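Local structure of aldose 1-epimerase (1LUR) at residues E16-L28 / V143-I155. The protein probably interconverts the alpha and beta anomers of aldose sugars such as galactose, acting as an aldose 1-epimerase (mutarotase). Residues are numbered along the deposited sequence; the frame is centred on the assembly and turned at random.
Sequences EIANKQGLTATLL and VTYTVNDRNQLII
Tyr145 meets Leu27 through one face of its ring: Leu27 CD1 stands 3.5 Å from the ring centroid, almost on the ring normal, a CH-pi contact. The phenol end leads elsewhere, its OH bonding to Ala32 O. Val147 fills the middle of the interface with both methyls. Its CG1 packs against Ile17 CD1 at 3.9 Å and lies near Leu23 CD2 and Ala25 CB; with CG1 anti to the carbonyl carbon (chi1 -73°), CG2 falls between that carbon and N and meets the backbone of Ala18, 3.5 Å from its C. At Asn148 the contact turns polar. Its carbonyl O takes Asn19 ND2 at 2.9 Å, almost straight at 168°, and Asn151 N, closing the type I turn 148-151, from the opposite face. Its side-chain OD1 makes an Asx turn with Arg150 N and also accepts Gln152 N. The second ND2 bond of Asn19 goes to Asn151 OD1 at 3.1 Å, more bent, with the two amide planes 62° apart. At the last residue of the turn, Leu23 CD2 rests on Asn151 C at 3.6 Å. Asn19 OD1 meanwhile accepts Leu23 N at 2.9 Å, within its own hairpin. Replacing Asn19 by alanine removes the amide, which would probably leave Asn151 OD1 and Leu23 N without these partners, Asn148 O with one donor fewer, and the two turns freer to shift. Two beta hairpins from different sheets thus face one another in a beta-sandwich fold, as in the galactose mutarotase family: aliphatic and aromatic contacts join their strands, whereas one asparagine amide, donating to one turn and accepting within the other, couples their ends.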
# COMPACT_ATOMS: atom_id res chain seq x y z
N GLU A 16 -4.41 -4.47 -18.75
CA GLU A 16 -4.27 -5.81 -18.21
C GLU A 16 -2.94 -6.48 -18.53
O GLU A 16 -2.38 -6.31 -19.61
CB GLU A 16 -5.40 -6.70 -18.71
CG GLU A 16 -6.68 -6.63 -17.88
CD GLU A 16 -7.77 -7.55 -18.40
OE1 GLU A 16 -7.49 -8.75 -18.64
OE2 GLU A 16 -8.91 -7.08 -18.57
N ILE A 17 -2.43 -7.23 -17.55
CA ILE A 17 -1.17 -7.95 -17.70
C ILE A 17 -1.44 -9.32 -17.10
O ILE A 17 -2.32 -9.46 -16.25
CB ILE A 17 0.00 -7.28 -16.94
CG1 ILE A 17 -0.27 -7.23 -15.44
CG2 ILE A 17 0.24 -5.89 -17.50
CD1 ILE A 17 0.91 -6.75 -14.63
N ALA A 18 -0.69 -10.32 -17.53
CA ALA A 18 -0.90 -11.66 -16.99
C ALA A 18 0.21 -12.63 -17.35
O ALA A 18 0.97 -12.40 -18.28
CB ALA A 18 -2.24 -12.20 -17.49
N ASN A 19 0.31 -13.71 -16.58
CA ASN A 19 1.34 -14.69 -16.86
C ASN A 19 0.64 -15.84 -17.58
O ASN A 19 -0.49 -15.69 -18.05
CB ASN A 19 2.01 -15.19 -15.58
CG ASN A 19 1.05 -15.86 -14.63
OD1 ASN A 19 -0.13 -16.07 -14.95
ND2 ASN A 19 1.55 -16.23 -13.46
N LYS A 20 1.29 -16.99 -17.67
CA LYS A 20 0.70 -18.14 -18.35
C LYS A 20 0.08 -19.18 -17.43
O LYS A 20 -0.36 -20.23 -17.90
CB LYS A 20 1.77 -18.82 -19.22
CG LYS A 20 2.38 -17.94 -20.29
CD LYS A 20 1.40 -17.68 -21.42
CE LYS A 20 2.12 -17.10 -22.63
NZ LYS A 20 3.25 -17.98 -23.05
N GLN A 21 0.02 -18.89 -16.13
CA GLN A 21 -0.55 -19.84 -15.18
C GLN A 21 -1.87 -19.44 -14.53
O GLN A 21 -2.30 -20.08 -13.56
CB GLN A 21 0.46 -20.16 -14.07
CG GLN A 21 1.64 -20.99 -14.52
CD GLN A 21 2.67 -20.18 -15.27
OE1 GLN A 21 3.38 -19.37 -14.68
NE2 GLN A 21 2.74 -20.37 -16.58
N GLY A 22 -2.52 -18.40 -15.04
CA GLY A 22 -3.79 -18.00 -14.45
C GLY A 22 -3.75 -16.83 -13.49
O GLY A 22 -4.64 -16.70 -12.65
N LEU A 23 -2.72 -15.99 -13.59
CA LEU A 23 -2.58 -14.82 -12.72
C LEU A 23 -2.75 -13.59 -13.60
O LEU A 23 -2.01 -13.41 -14.56
CB LEU A 23 -1.20 -14.79 -12.06
CG LEU A 23 -0.79 -13.52 -11.30
CD1 LEU A 23 -1.72 -13.26 -10.12
CD2 LEU A 23 0.64 -13.68 -10.81
N THR A 24 -3.74 -12.76 -13.30
CA THR A 24 -3.98 -11.57 -14.08
C THR A 24 -4.08 -10.34 -13.17
O THR A 24 -4.60 -10.42 -12.06
CB THR A 24 -5.29 -11.70 -14.91
OG1 THR A 24 -5.22 -12.86 -15.74
CG2 THR A 24 -5.50 -10.48 -15.80
N ALA A 25 -3.57 -9.22 -13.66
CA ALA A 25 -3.60 -7.98 -12.90
C ALA A 25 -4.09 -6.87 -13.81
O ALA A 25 -3.67 -6.77 -14.97
CB ALA A 25 -2.20 -7.64 -12.38
N THR A 26 -4.99 -6.04 -13.30
CA THR A 26 -5.51 -4.94 -14.10
C THR A 26 -5.10 -3.63 -13.43
O THR A 26 -5.40 -3.41 -12.26
CB THR A 26 -7.04 -5.01 -14.19
OG1 THR A 26 -7.43 -6.27 -14.75
CG2 THR A 26 -7.56 -3.90 -15.09
N LEU A 27 -4.41 -2.78 -14.18
CA LEU A 27 -3.95 -1.50 -13.67
C LEU A 27 -4.70 -0.33 -14.30
O LEU A 27 -5.34 -0.47 -15.35
CB LEU A 27 -2.46 -1.34 -13.93
CG LEU A 27 -1.53 -2.43 -13.39
CD1 LEU A 27 -1.85 -2.67 -11.92
CD2 LEU A 27 -1.70 -3.72 -14.19
N LEU A 28 -4.60 0.83 -13.66
CA LEU A 28 -5.26 2.04 -14.13
C LEU A 28 -4.26 3.20 -14.02
O LEU A 28 -3.69 3.43 -12.95
CB LEU A 28 -6.49 2.33 -13.27
CG LEU A 28 -7.44 3.46 -13.69
CD1 LEU A 28 -8.08 3.13 -15.04
CD2 LEU A 28 -8.52 3.63 -12.62
N VAL A 143 6.61 3.77 -11.49
CA VAL A 143 6.13 2.57 -10.82
C VAL A 143 5.84 1.49 -11.84
O VAL A 143 5.18 1.74 -12.86
CB VAL A 143 4.84 2.87 -10.02
CG1 VAL A 143 4.15 1.57 -9.64
CG2 VAL A 143 5.19 3.68 -8.78
N THR A 144 6.32 0.28 -11.57
CA THR A 144 6.10 -0.83 -12.49
C THR A 144 5.42 -2.01 -11.82
O THR A 144 5.71 -2.34 -10.66
CB THR A 144 7.44 -1.34 -13.09
OG1 THR A 144 8.11 -0.26 -13.74
CG2 THR A 144 7.18 -2.47 -14.10
N TYR A 145 4.48 -2.62 -12.54
CA TYR A 145 3.75 -3.78 -12.05
C TYR A 145 4.13 -4.88 -13.04
O TYR A 145 4.01 -4.68 -14.25
CB TYR A 145 2.24 -3.58 -12.11
CG TYR A 145 1.68 -2.63 -11.08
CD1 TYR A 145 1.50 -1.28 -11.37
CD2 TYR A 145 1.25 -3.10 -9.84
CE1 TYR A 145 0.90 -0.42 -10.46
CE2 TYR A 145 0.64 -2.25 -8.91
CZ TYR A 145 0.47 -0.91 -9.23
OH TYR A 145 -0.17 -0.06 -8.35
N THR A 146 4.59 -6.01 -12.52
CA THR A 146 4.98 -7.12 -13.38
C THR A 146 4.53 -8.45 -12.77
O THR A 146 4.58 -8.63 -11.56
CB THR A 146 6.52 -7.16 -13.54
OG1 THR A 146 6.97 -5.93 -14.12
CG2 THR A 146 6.95 -8.34 -14.42
N VAL A 147 4.06 -9.35 -13.62
CA VAL A 147 3.61 -10.66 -13.16
C VAL A 147 4.56 -11.64 -13.84
O VAL A 147 4.98 -11.41 -14.97
CB VAL A 147 2.17 -10.97 -13.58
CG1 VAL A 147 1.19 -10.15 -12.76
CG2 VAL A 147 1.99 -10.68 -15.07
N ASN A 148 4.91 -12.73 -13.15
CA ASN A 148 5.82 -13.71 -13.74
C ASN A 148 5.34 -15.14 -13.61
O ASN A 148 4.27 -15.40 -13.06
CB ASN A 148 7.22 -13.59 -13.12
CG ASN A 148 7.21 -13.78 -11.61
OD1 ASN A 148 6.48 -14.62 -11.08
ND2 ASN A 148 8.04 -13.02 -10.92
N ASP A 149 6.14 -16.07 -14.12
CA ASP A 149 5.83 -17.50 -14.09
C ASP A 149 5.87 -18.12 -12.70
O ASP A 149 5.49 -19.28 -12.52
CB ASP A 149 6.78 -18.27 -15.02
CG ASP A 149 8.24 -17.96 -14.75
OD1 ASP A 149 8.69 -18.08 -13.59
OD2 ASP A 149 8.95 -17.58 -15.71
N ARG A 150 6.33 -17.36 -11.72
CA ARG A 150 6.41 -17.85 -10.35
C ARG A 150 5.15 -17.41 -9.61
O ARG A 150 5.06 -17.50 -8.39
CB ARG A 150 7.65 -17.28 -9.66
CG ARG A 150 8.96 -17.66 -10.33
CD ARG A 150 10.13 -16.91 -9.71
NE ARG A 150 10.20 -17.12 -8.27
CZ ARG A 150 11.00 -16.43 -7.45
NH1 ARG A 150 11.81 -15.49 -7.92
NH2 ARG A 150 10.99 -16.70 -6.15
N ASN A 151 4.16 -16.95 -10.37
CA ASN A 151 2.89 -16.48 -9.81
C ASN A 151 3.11 -15.33 -8.84
O ASN A 151 2.48 -15.26 -7.78
CB ASN A 151 2.14 -17.60 -9.09
CG ASN A 151 1.54 -18.60 -10.06
OD1 ASN A 151 1.01 -18.22 -11.10
ND2 ASN A 151 1.60 -19.88 -9.71
N GLN A 152 4.01 -14.44 -9.22
CA GLN A 152 4.31 -13.29 -8.39
C GLN A 152 3.93 -11.98 -9.06
O GLN A 152 3.98 -11.85 -10.29
CB GLN A 152 5.81 -13.22 -8.08
CG GLN A 152 6.41 -14.46 -7.47
CD GLN A 152 7.88 -14.29 -7.20
OE1 GLN A 152 8.63 -13.83 -8.07
NE2 GLN A 152 8.32 -14.66 -6.00
N LEU A 153 3.54 -11.01 -8.24
CA LEU A 153 3.17 -9.70 -8.73
C LEU A 153 4.30 -8.88 -8.12
O LEU A 153 4.48 -8.86 -6.90
CB LEU A 153 1.83 -9.22 -8.15
CG LEU A 153 1.58 -7.72 -8.37
CD1 LEU A 153 1.47 -7.42 -9.87
CD2 LEU A 153 0.30 -7.31 -7.66
N ILE A 154 5.09 -8.24 -8.97
CA ILE A 154 6.20 -7.43 -8.49
C ILE A 154 5.90 -5.95 -8.69
O ILE A 154 5.55 -5.53 -9.80
CB ILE A 154 7.51 -7.77 -9.23
CG1 ILE A 154 7.93 -9.20 -8.91
CG2 ILE A 154 8.60 -6.78 -8.84
CD1 ILE A 154 9.11 -9.68 -9.72
N ILE A 155 6.02 -5.18 -7.62
CA ILE A 155 5.77 -3.75 -7.70
C ILE A 155 7.09 -3.07 -7.42
O ILE A 155 7.70 -3.28 -6.36
CB ILE A 155 4.76 -3.23 -6.64
CG1 ILE A 155 3.40 -3.91 -6.80
CG2 ILE A 155 4.59 -1.72 -6.81
CD1 ILE A 155 2.35 -3.38 -5.83